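Local structure of possible prolidase (Bifidobacterium longum NCC2705, 2P9B) at residues E12-A17 with I36-D41; T20-D25 with G66-P71; E235-G240 with N283-Y288; N200-A205 with V241-H246; V342-G347 with W357-L362. The protein probably hydrolyses carbon-nitrogen bonds as a member of the amidohydrolase family, with prolidase activity proposed but unproven. All blocks are in the same frame, centred on the assembly; numbering follows the deposited sequence.

Interactions 1, 2, 4 and 5 are buried, whereas interaction 3 lies at the surface. Interaction 1 pairs antiparallel strands in the small N-terminal sheet, and interaction 2 pairs parallel strands where that region meets strand 68-78; the two touch through Leu16, Ile36, Ile21 and Val69. Interactions 3 and 4 share one helix-strand connection: helix 226-238 ends in interaction 3 and its chain continues into the parallel strand of interaction 4. Main-chain hydrogen bonds and aliphatic packing dominate interactions 1, 2 and 4. Interaction 3 rests on a histidine ring, while interaction 5, nearest the centre of the chain, packs a buried glutamate against a loop.

Interaction 1. Residues E12-A17 with I36-D41; sequences EPFALA and IVVGAD
Phe14 and Leu16 exchange four backbone hydrogen bonds with Val38 and Ile36, joining strand 14-17 antiparallel to strand 34-38. In one hydrogen-bonded pair Val38 N donates to Phe14 O at 2.8 Å, and the return bond from Phe14 N to Val38 O is longer, 3.1 Å. In the other, Leu16 N to Ile36 O measures 2.8 Å and Ile36 N answers to Leu16 O. Between them lies the non-hydrogen-bonded pair of Ala15 and Val37, with a CA-H...O contact of 3.3 Å from Ala15 CA to Ile36 O.

The principal side-chain contact is a CH-pi interaction. Val38 CB sits over one face of the Phe14 ring, 3.8 Å from its centroid, and Val38 CG2 comes to 3.4 Å from Phe14 CZ. A chi1 of 65° sets Phe14 CG between its own N and carbonyl carbon, which swings the ring across to the neighbouring strand.

Aliphatic contacts complete the pairing. Ala15 CB meets Val37 CG2 at 4.1 Å on the opposite face, and beyond the strand end Pro13 CD approaches Ala40 CB. Strand 60-63 bonds to the other edge of strand 14-17, while Leu16 and Ile36 reach Val69 of strand 68-78. The chemistry is thus a sheet interior's: N and O of Phe14, Leu16, Ile36 and Val38 pair across the strands, and their side chains, on one face, are all apolar.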
# COMPACT_ATOMS: atom_id res chain seq x y z
N GLU A 12 4.83 -2.32 26.49
CA GLU A 12 5.15 -1.51 27.65
C GLU A 12 4.76 -0.07 27.34
O GLU A 12 5.22 0.51 26.36
CB GLU A 12 6.65 -1.60 27.95
CG GLU A 12 7.11 -3.02 28.28
CD GLU A 12 8.59 -3.09 28.61
OE1 GLU A 12 9.41 -2.72 27.74
OE2 GLU A 12 8.93 -3.51 29.73
N PRO A 13 3.89 0.52 28.17
CA PRO A 13 3.46 1.91 27.94
C PRO A 13 4.62 2.88 27.92
O PRO A 13 5.61 2.70 28.64
CB PRO A 13 2.49 2.16 29.10
CG PRO A 13 3.03 1.28 30.19
CD PRO A 13 3.36 0.01 29.44
N PHE A 14 4.52 3.91 27.09
CA PHE A 14 5.58 4.90 26.98
C PHE A 14 5.06 6.25 26.49
O PHE A 14 3.89 6.38 26.12
CB PHE A 14 6.65 4.40 26.01
CG PHE A 14 6.17 4.25 24.59
CD1 PHE A 14 6.24 5.32 23.70
CD2 PHE A 14 5.64 3.04 24.14
CE1 PHE A 14 5.78 5.19 22.39
CE2 PHE A 14 5.18 2.90 22.83
CZ PHE A 14 5.25 3.98 21.95
N ALA A 15 5.94 7.24 26.49
CA ALA A 15 5.58 8.56 26.02
C ALA A 15 6.74 9.11 25.19
O ALA A 15 7.89 9.10 25.63
CB ALA A 15 5.30 9.49 27.20
N LEU A 16 6.43 9.55 23.97
CA LEU A 16 7.43 10.13 23.09
C LEU A 16 7.23 11.63 23.19
O LEU A 16 6.20 12.14 22.76
CB LEU A 16 7.19 9.68 21.64
CG LEU A 16 8.07 10.33 20.57
CD1 LEU A 16 9.53 9.94 20.78
CD2 LEU A 16 7.59 9.88 19.19
N ALA A 17 8.20 12.33 23.77
CA ALA A 17 8.07 13.77 23.96
C ALA A 17 8.97 14.68 23.14
O ALA A 17 9.97 14.25 22.56
CB ALA A 17 8.25 14.10 25.45
N ILE A 36 3.42 12.18 22.63
CA ILE A 36 2.44 11.16 22.26
C ILE A 36 2.56 10.09 23.33
O ILE A 36 3.64 9.51 23.52
CB ILE A 36 2.74 10.54 20.88
CG1 ILE A 36 2.66 11.62 19.79
CG2 ILE A 36 1.74 9.43 20.59
CD1 ILE A 36 2.95 11.10 18.39
N VAL A 37 1.47 9.84 24.03
CA VAL A 37 1.46 8.85 25.09
C VAL A 37 0.78 7.57 24.62
O VAL A 37 -0.36 7.61 24.14
CB VAL A 37 0.74 9.38 26.34
CG1 VAL A 37 0.79 8.35 27.45
CG2 VAL A 37 1.38 10.70 26.78
N VAL A 38 1.47 6.45 24.76
CA VAL A 38 0.93 5.16 24.33
C VAL A 38 0.66 4.24 25.52
O VAL A 38 1.53 4.04 26.37
CB VAL A 38 1.91 4.47 23.35
CG1 VAL A 38 1.35 3.12 22.92
CG2 VAL A 38 2.15 5.36 22.14
N GLY A 39 -0.55 3.69 25.56
CA GLY A 39 -0.93 2.80 26.65
C GLY A 39 -0.45 1.37 26.51
O GLY A 39 0.13 1.00 25.49
N ALA A 40 -0.71 0.56 27.53
CA ALA A 40 -0.30 -0.84 27.53
C ALA A 40 -1.06 -1.64 26.49
O ALA A 40 -0.64 -2.74 26.12
CB ALA A 40 -0.51 -1.45 28.92
N ASP A 41 -2.18 -1.10 26.01
CA ASP A 41 -2.97 -1.78 24.99
C ASP A 41 -2.47 -1.47 23.59
O ASP A 41 -3.07 -1.89 22.60
CB ASP A 41 -4.45 -1.41 25.12
CG ASP A 41 -4.70 0.08 24.96
OD1 ASP A 41 -3.72 0.85 24.82
OD2 ASP A 41 -5.88 0.48 24.99

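Interaction 2. Residues T20-D25 with G66-P71; sequences TIVTGD and GKIVMP
Ile21 CG1 and Val69 CG1 are pressed to 3.5 Å, tighter than ordinary van der Waals contact between carbons. The two side chains lie side by side and point the same way from parallel strands; a chi1 of 61° puts Val69 CG1 between its backbone N and carbonyl carbon, on the side where Ile21 stands. Ile36 of strand 34-38 packs against both residues.

The main chain of Val69 links two residues of the other strand: Val69 N donates to Thr20 O at 2.9 Å, and its O accepts from Val22 N. At the start of the pairing Thr20 N makes a nearly straight bond to Lys67 O, 3.1 Å with 175° at the hydrogen. Lys67 O also accepts from a water, which hydrogen-bonds Thr20 OG1 at 2.8 Å, adding a second link at this end.

On the other side of the sheet the side chains of Val22 and Ile68 cross, with CG2 to CG2 at 3.6 Å, and the CB of selenomethionine Met70 lies 3.3 Å from Val22 O. Beyond the strand Thr23 OG1 accepts from Asp25 N, forming an ST turn, and bonds Thr29 O as well. Strand 403-406 flanks the far edge of strand 68-78. Parallel bonds thus join these two strands, aided beside Thr20 by a bridging water, while their outer edges bond antiparallel neighbours; aliphatic groups dominate the packing, most tightly between Ile21 and Val69.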
# COMPACT_ATOMS: atom_id res chain seq x y z
N THR A 20 8.10 16.94 16.78
CA THR A 20 7.33 17.77 15.86
C THR A 20 6.46 16.76 15.13
O THR A 20 6.97 15.85 14.48
CB THR A 20 8.22 18.48 14.83
OG1 THR A 20 9.07 19.42 15.50
CG2 THR A 20 7.37 19.21 13.81
N ILE A 21 5.15 16.91 15.25
CA ILE A 21 4.23 15.99 14.59
C ILE A 21 3.81 16.44 13.20
O ILE A 21 3.33 17.56 13.02
CB ILE A 21 2.94 15.79 15.41
CG1 ILE A 21 3.26 15.16 16.77
CG2 ILE A 21 1.96 14.90 14.63
CD1 ILE A 21 2.04 14.83 17.61
N VAL A 22 4.03 15.57 12.22
CA VAL A 22 3.57 15.83 10.86
C VAL A 22 2.32 14.96 10.85
O VAL A 22 2.40 13.73 10.81
CB VAL A 22 4.60 15.36 9.81
CG1 VAL A 22 3.99 15.39 8.42
CG2 VAL A 22 5.82 16.28 9.84
N THR A 23 1.16 15.61 10.94
CA THR A 23 -0.11 14.90 11.02
C THR A 23 -0.50 14.04 9.83
O THR A 23 -1.20 13.04 9.99
CB THR A 23 -1.26 15.88 11.27
OG1 THR A 23 -1.43 16.72 10.13
CG2 THR A 23 -0.97 16.73 12.49
N GLY A 24 -0.07 14.42 8.64
CA GLY A 24 -0.43 13.65 7.46
C GLY A 24 -1.84 13.99 7.02
O GLY A 24 -2.46 13.24 6.25
N ASP A 25 -2.38 15.10 7.50
CA ASP A 25 -3.72 15.51 7.10
C ASP A 25 -3.61 16.18 5.74
O ASP A 25 -2.51 16.46 5.26
CB ASP A 25 -4.34 16.46 8.14
CG ASP A 25 -3.61 17.80 8.23
OD1 ASP A 25 -2.54 17.97 7.62
OD2 ASP A 25 -4.12 18.69 8.94
N GLY A 66 14.17 17.25 18.40
CA GLY A 66 14.80 17.31 17.09
C GLY A 66 14.29 16.29 16.09
O GLY A 66 14.76 16.23 14.95
N LYS A 67 13.31 15.50 16.50
CA LYS A 67 12.75 14.47 15.63
C LYS A 67 11.36 14.83 15.13
O LYS A 67 10.68 15.69 15.69
CB LYS A 67 12.66 13.14 16.39
CG LYS A 67 13.97 12.63 16.98
CD LYS A 67 14.94 12.16 15.91
CE LYS A 67 16.18 11.51 16.52
NZ LYS A 67 16.92 12.45 17.41
N ILE A 68 10.94 14.17 14.05
CA ILE A 68 9.61 14.36 13.48
C ILE A 68 8.89 13.03 13.67
O ILE A 68 9.50 11.97 13.50
CB ILE A 68 9.66 14.68 11.96
CG1 ILE A 68 9.89 16.18 11.74
CG2 ILE A 68 8.36 14.24 11.28
CD1 ILE A 68 11.23 16.67 12.19
N VAL A 69 7.62 13.07 14.05
CA VAL A 69 6.87 11.83 14.19
C VAL A 69 5.61 11.99 13.35
O VAL A 69 4.99 13.05 13.35
CB VAL A 69 6.47 11.52 15.65
CG1 VAL A 69 5.60 12.63 16.20
CG2 VAL A 69 5.75 10.18 15.71
N MSE A 70 5.26 10.93 12.63
CA MSE A 70 4.10 10.95 11.76
C MSE A 70 3.45 9.57 11.81
O MSE A 70 3.99 8.65 12.42
CB MSE A 70 4.52 11.29 10.31
CG MSE A 70 5.43 10.25 9.61
SE MSE A 70 5.78 10.56 7.74
CE MSE A 70 4.09 10.01 7.06
N PRO A 71 2.27 9.43 11.19
CA PRO A 71 1.63 8.11 11.22
C PRO A 71 2.51 7.15 10.42
O PRO A 71 3.23 7.59 9.52
CB PRO A 71 0.29 8.35 10.50
CG PRO A 71 0.01 9.81 10.77
CD PRO A 71 1.38 10.43 10.59
O HOH W 1 11.55 18.27 16.09

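Interaction 3. Residues E235-G240 with N283-Y288; sequences EAHQYG and NALRGY
His237, in the last turn of helix 226-238, turns its imidazole onto the backbone and side chain of Leu285. Leu285 N stands 3.3 Å above one ring face, displaced toward the rim, and Leu285 CB forms a CH-pi contact 4.0 Å from the ring centroid. Asn283 O lies instead at the ring edge, near the plane, 3.2 Å from His237 CE1. On the same edge His237 ND1 hydrogen-bonds a water at 2.7 Å, and that water donates to Asn283 O. His237 NE2 is held by Asp262 OD2, while OD1 of the same carboxylate takes Leu285 N, so one aspartate anchors both partners and both ring nitrogens have mates. With an alanine here, Asp262 OD2 would probably lose its imidazole mate and Leu285 the ring that covers its CB, opening a gap between helix and loop.

Three residues on, Gly240 N bonds back to His237 O at 2.9 Å. Gly240, with positive phi, is the C-prime residue of a Schellman motif that ends the helix, completed by Val241 N to Ala236 O. Leu285 CG is anti to its own N (chi1 -175°), which carries CD2 to within 3.7 Å of Gly240 O, over the exit of the helix.

Leu285 itself belongs to a type I turn from Ala284 to Gly287. The contact thus joins the C-terminal end of helix 226-238, just before strand 243-247, to the loop between helix 272-279 and strand 290-292; Leu285 also packs on Ile242 at the approach to strand 243-247.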
# COMPACT_ATOMS: atom_id res chain seq x y z
N GLU A 235 -19.44 -11.80 -3.87
CA GLU A 235 -19.07 -12.77 -2.85
C GLU A 235 -18.13 -12.19 -1.80
O GLU A 235 -18.34 -12.36 -0.60
CB GLU A 235 -18.41 -13.98 -3.52
CG GLU A 235 -18.26 -15.20 -2.63
CD GLU A 235 -19.58 -15.72 -2.11
OE1 GLU A 235 -20.56 -15.77 -2.90
OE2 GLU A 235 -19.65 -16.09 -0.92
N ALA A 236 -17.09 -11.48 -2.24
CA ALA A 236 -16.15 -10.90 -1.30
C ALA A 236 -16.82 -9.88 -0.39
O ALA A 236 -16.60 -9.86 0.82
CB ALA A 236 -15.00 -10.23 -2.05
N HIS A 237 -17.66 -9.03 -0.97
CA HIS A 237 -18.35 -7.99 -0.22
C HIS A 237 -19.31 -8.54 0.83
O HIS A 237 -19.58 -7.88 1.83
CB HIS A 237 -19.07 -7.05 -1.18
CG HIS A 237 -18.14 -6.26 -2.04
ND1 HIS A 237 -18.56 -5.55 -3.15
CD2 HIS A 237 -16.80 -6.07 -1.96
CE1 HIS A 237 -17.52 -4.96 -3.71
NE2 HIS A 237 -16.44 -5.26 -3.01
N GLN A 238 -19.83 -9.73 0.59
CA GLN A 238 -20.74 -10.36 1.54
C GLN A 238 -20.00 -10.56 2.86
O GLN A 238 -20.60 -10.58 3.93
CB GLN A 238 -21.21 -11.72 1.02
CG GLN A 238 -22.35 -11.66 0.03
CD GLN A 238 -22.77 -13.04 -0.40
OE1 GLN A 238 -22.89 -13.95 0.42
NE2 GLN A 238 -23.02 -13.21 -1.70
N TYR A 239 -18.68 -10.69 2.76
CA TYR A 239 -17.84 -10.90 3.93
C TYR A 239 -17.05 -9.65 4.30
O TYR A 239 -16.14 -9.70 5.12
CB TYR A 239 -16.89 -12.07 3.68
CG TYR A 239 -17.63 -13.39 3.62
CD1 TYR A 239 -17.90 -14.10 4.78
CD2 TYR A 239 -18.11 -13.89 2.41
CE1 TYR A 239 -18.63 -15.28 4.75
CE2 TYR A 239 -18.84 -15.08 2.36
CZ TYR A 239 -19.10 -15.76 3.54
OH TYR A 239 -19.84 -16.92 3.53
N GLY A 240 -17.43 -8.52 3.70
CA GLY A 240 -16.77 -7.26 4.00
C GLY A 240 -15.32 -7.19 3.57
O GLY A 240 -14.53 -6.44 4.14
N ASN A 283 -21.80 -0.67 -6.64
CA ASN A 283 -21.45 -2.07 -6.45
C ASN A 283 -20.19 -2.29 -5.62
O ASN A 283 -19.83 -3.42 -5.32
CB ASN A 283 -21.33 -2.77 -7.80
CG ASN A 283 -22.65 -2.79 -8.55
OD1 ASN A 283 -23.64 -3.32 -8.05
ND2 ASN A 283 -22.68 -2.21 -9.75
N ALA A 284 -19.52 -1.20 -5.24
CA ALA A 284 -18.32 -1.30 -4.42
C ALA A 284 -18.75 -1.42 -2.97
O ALA A 284 -19.83 -0.97 -2.59
CB ALA A 284 -17.44 -0.06 -4.61
N LEU A 285 -17.90 -2.03 -2.15
CA LEU A 285 -18.22 -2.22 -0.74
C LEU A 285 -18.67 -0.95 -0.02
O LEU A 285 -19.64 -0.98 0.75
CB LEU A 285 -17.01 -2.82 -0.01
CG LEU A 285 -17.21 -3.21 1.45
CD1 LEU A 285 -18.35 -4.23 1.56
CD2 LEU A 285 -15.91 -3.78 2.00
N ARG A 286 -17.99 0.16 -0.26
CA ARG A 286 -18.34 1.41 0.40
C ARG A 286 -18.91 2.49 -0.52
O ARG A 286 -18.94 3.67 -0.16
CB ARG A 286 -17.13 1.92 1.17
CG ARG A 286 -16.71 0.91 2.24
CD ARG A 286 -15.22 0.89 2.47
NE ARG A 286 -14.46 0.66 1.24
CZ ARG A 286 -13.14 0.50 1.22
NH1 ARG A 286 -12.46 0.54 2.36
NH2 ARG A 286 -12.50 0.34 0.07
N GLY A 287 -19.37 2.08 -1.69
CA GLY A 287 -19.96 3.02 -2.63
C GLY A 287 -19.01 3.84 -3.48
O GLY A 287 -19.45 4.74 -4.19
N TYR A 288 -17.72 3.55 -3.40
CA TYR A 288 -16.75 4.29 -4.20
C TYR A 288 -15.55 3.39 -4.48
O TYR A 288 -15.33 2.41 -3.79
CB TYR A 288 -16.29 5.54 -3.45
CG TYR A 288 -15.29 5.27 -2.35
CD1 TYR A 288 -13.92 5.31 -2.60
CD2 TYR A 288 -15.71 4.95 -1.06
CE1 TYR A 288 -12.99 5.04 -1.60
CE2 TYR A 288 -14.80 4.67 -0.05
CZ TYR A 288 -13.44 4.72 -0.32
OH TYR A 288 -12.53 4.43 0.67
O HOH W 2 -21.02 -5.91 -4.17

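Interaction 4. Residues N200-A205 with V241-H246; sequences NAIKIA and VIVGAH
Lys203 reaches across Gly244 to His246, its NZ coming to 3.1 Å from His246 CB. The chain leaves with CG anti to the backbone N, and the bend at chi2 (61°) carries CD past Gly244 O at 3.7 Å. The end of Lys203 is held by a salt bridge to Glu265. A leucine in its place would probably leave Glu265 without its charged mate and His246 CB without the packing of the lysine end. The His246 ring turns its edge to Ala205, whose CB lies in the ring plane 3.6 Å from CD2.

On the other face Ile204 CD1 meets Val243 CG1 at 3.5 Å, the side chains crossing obliquely, while Ile202 lies alongside Val243. Before the paired strands, Val241 CG1 approaches Ala201 N at 3.4 Å.

Behind these side chains, parallel pairing sets the register: Ile202 O accepts from Gly244 N, Gly244 O from Ile204 N at 2.8 Å, and Ile204 O from His246 N. Toward the N-terminal side of the pairing, Ile202 N bonds Ile242 O; one water donates to both Ile202 O and Ile242 O, and another joins Asn200 O to Ile242 N.

Farther out, strand 202-205, helix 226-238 and strand 243-247 form a beta-alpha-beta unit, consistent with the TIM barrel of amidohydrolases; its helix covers Ile202, Ile204 and Val243, and helix 184-196 also packs on Ile202. The two faces differ in chemistry: aliphatic groups seat the helices, whereas Lys203 and His246 make the other face polar, and Lys203 touches residues of a possible, unconfirmed empty metal site, which include Asp345.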
# COMPACT_ATOMS: atom_id res chain seq x y z
N ASN A 200 -8.23 -11.59 3.84
CA ASN A 200 -8.99 -10.39 4.18
C ASN A 200 -8.72 -9.31 3.13
O ASN A 200 -8.72 -8.12 3.41
CB ASN A 200 -8.72 -9.92 5.62
CG ASN A 200 -7.28 -9.52 5.87
OD1 ASN A 200 -6.35 -10.15 5.38
ND2 ASN A 200 -7.10 -8.48 6.69
N ALA A 201 -8.50 -9.79 1.90
CA ALA A 201 -8.28 -8.97 0.72
C ALA A 201 -8.37 -9.90 -0.49
O ALA A 201 -8.12 -11.10 -0.37
CB ALA A 201 -6.89 -8.29 0.77
N ILE A 202 -8.77 -9.36 -1.64
CA ILE A 202 -8.86 -10.15 -2.87
C ILE A 202 -8.18 -9.38 -3.99
O ILE A 202 -8.30 -8.16 -4.07
CB ILE A 202 -10.33 -10.41 -3.28
CG1 ILE A 202 -11.00 -11.37 -2.28
CG2 ILE A 202 -10.38 -11.02 -4.68
CD1 ILE A 202 -10.42 -12.77 -2.28
N LYS A 203 -7.46 -10.10 -4.85
CA LYS A 203 -6.79 -9.49 -5.99
C LYS A 203 -7.20 -10.21 -7.28
O LYS A 203 -7.13 -11.43 -7.37
CB LYS A 203 -5.27 -9.59 -5.84
CG LYS A 203 -4.49 -9.15 -7.07
CD LYS A 203 -4.77 -7.69 -7.41
CE LYS A 203 -3.76 -7.17 -8.42
NZ LYS A 203 -3.78 -5.68 -8.48
N ILE A 204 -7.65 -9.43 -8.25
CA ILE A 204 -8.07 -9.96 -9.55
C ILE A 204 -7.18 -9.32 -10.62
O ILE A 204 -6.84 -8.14 -10.52
CB ILE A 204 -9.53 -9.56 -9.90
CG1 ILE A 204 -10.49 -10.00 -8.80
CG2 ILE A 204 -9.94 -10.18 -11.23
CD1 ILE A 204 -11.89 -9.42 -8.97
N ALA A 205 -6.80 -10.10 -11.62
CA ALA A 205 -6.02 -9.58 -12.73
C ALA A 205 -7.05 -9.34 -13.84
O ALA A 205 -7.48 -10.28 -14.50
CB ALA A 205 -4.97 -10.60 -13.18
N VAL A 241 -14.96 -7.97 2.56
CA VAL A 241 -13.59 -7.99 2.06
C VAL A 241 -13.43 -7.09 0.83
O VAL A 241 -14.22 -7.17 -0.10
CB VAL A 241 -13.17 -9.43 1.73
CG1 VAL A 241 -11.81 -9.44 1.06
CG2 VAL A 241 -13.12 -10.25 3.01
N ILE A 242 -12.41 -6.23 0.84
CA ILE A 242 -12.19 -5.34 -0.29
C ILE A 242 -11.47 -6.04 -1.44
O ILE A 242 -10.57 -6.86 -1.24
CB ILE A 242 -11.38 -4.09 0.10
CG1 ILE A 242 -10.04 -4.49 0.71
CG2 ILE A 242 -12.18 -3.23 1.07
CD1 ILE A 242 -9.08 -3.32 0.86
N VAL A 243 -11.88 -5.70 -2.66
CA VAL A 243 -11.34 -6.29 -3.87
C VAL A 243 -10.53 -5.29 -4.69
O VAL A 243 -10.94 -4.15 -4.88
CB VAL A 243 -12.48 -6.83 -4.75
CG1 VAL A 243 -11.92 -7.43 -6.04
CG2 VAL A 243 -13.28 -7.87 -3.97
N GLY A 244 -9.36 -5.73 -5.15
CA GLY A 244 -8.51 -4.91 -5.97
C GLY A 244 -8.36 -5.58 -7.31
O GLY A 244 -8.36 -6.81 -7.40
N ALA A 245 -8.27 -4.79 -8.37
CA ALA A 245 -8.11 -5.35 -9.69
C ALA A 245 -6.97 -4.63 -10.38
O ALA A 245 -6.90 -3.41 -10.38
CB ALA A 245 -9.39 -5.18 -10.49
N HIS A 246 -6.07 -5.41 -10.95
CA HIS A 246 -4.95 -4.84 -11.66
C HIS A 246 -5.46 -4.65 -13.10
O HIS A 246 -5.95 -5.59 -13.73
CB HIS A 246 -3.77 -5.81 -11.54
CG HIS A 246 -3.19 -6.26 -12.85
ND1 HIS A 246 -2.47 -5.43 -13.67
CD2 HIS A 246 -3.18 -7.48 -13.43
CE1 HIS A 246 -2.03 -6.12 -14.71
NE2 HIS A 246 -2.45 -7.36 -14.59
O HOH W 3 -10.76 -6.30 3.40
O HOH W 4 -7.98 -6.13 -2.01

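Interaction 5. Residues V342-G347 with W357-L362; sequences VGTDTG and WRELEL
Val342, Gly343 and Thr344 run past one side of helix 356-367, where Glu359 faces them; the closest CA atoms, those of Val342 and Glu359, are 6.6 Å apart. The loop is extended through Gly343 and turns at Asp345, which has positive phi and psi. A water that accepts from Gly343 N at 3.0 Å and lies at hydrogen-bonding distance from Glu359 OE2 bridges the segments.

Glu359 carries most of the contact with its aliphatic part. Its CB packs on Thr344 CG2 at 3.6 Å, and its CG on Val342 CG1 at 3.7 Å; the two loop side chains slide past it in the opposite direction. Glu359 CG is anti to the residue's own backbone N (chi1 -173°) and the chain then folds at chi2 (65°), which brings CD to 3.4 Å from Gly343 O. Leu360 CD1 adds a looser contact, 4.1 Å from Val342 CG1.

The buried carboxylate finds its main partners outside the two segments, Ser296 OG at OE1 and Leu295 N at OE2, where helix 295-303 begins; that helix end would probably stabilise a negative charge. Thr344 OG1 is engaged by Asn75 ND2, and Val342 pairs through its backbone with Ala76 of strand 68-78.

Next in the chain, Asp345 faces, with His77 and His79, what may be a vacant metal site, though this is unconfirmed. Glu359 packs on the residues just before Asp345 in this loop. The arrangement is consistent with the amidohydrolase pattern of an aspartate after the last barrel strand and two histidines at the end of the first.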
# COMPACT_ATOMS: atom_id res chain seq x y z
N VAL A 342 -1.35 4.92 -2.02
CA VAL A 342 0.06 4.64 -2.27
C VAL A 342 0.31 3.13 -2.17
O VAL A 342 0.06 2.50 -1.14
CB VAL A 342 0.94 5.37 -1.23
CG1 VAL A 342 2.36 4.83 -1.26
CG2 VAL A 342 0.95 6.87 -1.54
N GLY A 343 0.79 2.57 -3.27
CA GLY A 343 1.11 1.15 -3.34
C GLY A 343 2.26 1.09 -4.31
O GLY A 343 2.40 2.00 -5.13
N THR A 344 3.10 0.06 -4.25
CA THR A 344 4.24 0.02 -5.16
C THR A 344 4.49 -1.28 -5.92
O THR A 344 5.31 -1.30 -6.83
CB THR A 344 5.54 0.34 -4.41
OG1 THR A 344 5.78 -0.68 -3.43
CG2 THR A 344 5.44 1.69 -3.73
N ASP A 345 3.79 -2.35 -5.54
CA ASP A 345 3.96 -3.66 -6.17
C ASP A 345 5.34 -4.21 -5.80
O ASP A 345 6.11 -4.61 -6.67
CB ASP A 345 3.82 -3.57 -7.69
CG ASP A 345 3.32 -4.86 -8.31
OD1 ASP A 345 3.36 -5.91 -7.64
OD2 ASP A 345 2.87 -4.83 -9.48
N THR A 346 5.65 -4.24 -4.51
CA THR A 346 6.95 -4.75 -4.05
C THR A 346 7.17 -6.19 -4.50
O THR A 346 6.22 -6.92 -4.77
CB THR A 346 7.08 -4.69 -2.51
OG1 THR A 346 6.15 -5.60 -1.92
CG2 THR A 346 6.79 -3.28 -2.00
N GLY A 347 8.43 -6.61 -4.55
CA GLY A 347 8.73 -7.97 -4.97
C GLY A 347 9.19 -8.00 -6.41
O GLY A 347 9.83 -8.97 -6.84
N TRP A 357 8.66 4.83 0.23
CA TRP A 357 8.82 6.29 0.20
C TRP A 357 8.93 6.86 -1.21
O TRP A 357 8.47 7.97 -1.48
CB TRP A 357 10.06 6.70 1.00
CG TRP A 357 11.35 6.38 0.30
CD1 TRP A 357 12.01 5.18 0.30
CD2 TRP A 357 12.07 7.23 -0.60
NE1 TRP A 357 13.09 5.24 -0.55
CE2 TRP A 357 13.14 6.48 -1.12
CE3 TRP A 357 11.89 8.55 -1.03
CZ2 TRP A 357 14.05 7.01 -2.04
CZ3 TRP A 357 12.80 9.08 -1.95
CH2 TRP A 357 13.86 8.31 -2.44
N ARG A 358 9.55 6.11 -2.11
CA ARG A 358 9.73 6.56 -3.49
C ARG A 358 8.41 6.87 -4.18
O ARG A 358 8.33 7.77 -5.01
CB ARG A 358 10.50 5.50 -4.30
CG ARG A 358 10.72 5.88 -5.76
CD ARG A 358 11.81 6.93 -5.91
NE ARG A 358 13.13 6.35 -5.70
CZ ARG A 358 14.27 7.02 -5.83
NH1 ARG A 358 14.26 8.31 -6.16
NH2 ARG A 358 15.43 6.40 -5.64
N GLU A 359 7.36 6.12 -3.83
CA GLU A 359 6.05 6.34 -4.46
C GLU A 359 5.52 7.74 -4.19
O GLU A 359 4.85 8.33 -5.04
CB GLU A 359 5.04 5.29 -3.96
CG GLU A 359 3.68 5.30 -4.69
CD GLU A 359 3.75 4.93 -6.18
OE1 GLU A 359 4.79 4.41 -6.63
OE2 GLU A 359 2.76 5.16 -6.89
N LEU A 360 5.80 8.27 -3.01
CA LEU A 360 5.33 9.61 -2.68
C LEU A 360 6.05 10.64 -3.55
O LEU A 360 5.44 11.60 -4.02
CB LEU A 360 5.54 9.93 -1.20
CG LEU A 360 4.59 9.24 -0.21
CD1 LEU A 360 4.96 7.77 -0.07
CD2 LEU A 360 4.67 9.93 1.13
N GLU A 361 7.35 10.43 -3.76
CA GLU A 361 8.11 11.36 -4.59
C GLU A 361 7.60 11.32 -6.02
O GLU A 361 7.57 12.34 -6.70
CB GLU A 361 9.60 11.04 -4.55
CG GLU A 361 10.29 11.59 -3.30
CD GLU A 361 11.74 11.98 -3.55
OE1 GLU A 361 12.31 12.68 -2.68
OE2 GLU A 361 12.32 11.58 -4.58
N LEU A 362 7.21 10.13 -6.47
CA LEU A 362 6.70 9.96 -7.82
C LEU A 362 5.32 10.59 -8.01
O LEU A 362 5.03 11.12 -9.07
CB LEU A 362 6.65 8.47 -8.19
CG LEU A 362 8.01 7.76 -8.26
CD1 LEU A 362 7.81 6.29 -8.57
CD2 LEU A 362 8.89 8.41 -9.32
O HOH W 5 0.45 4.35 -5.66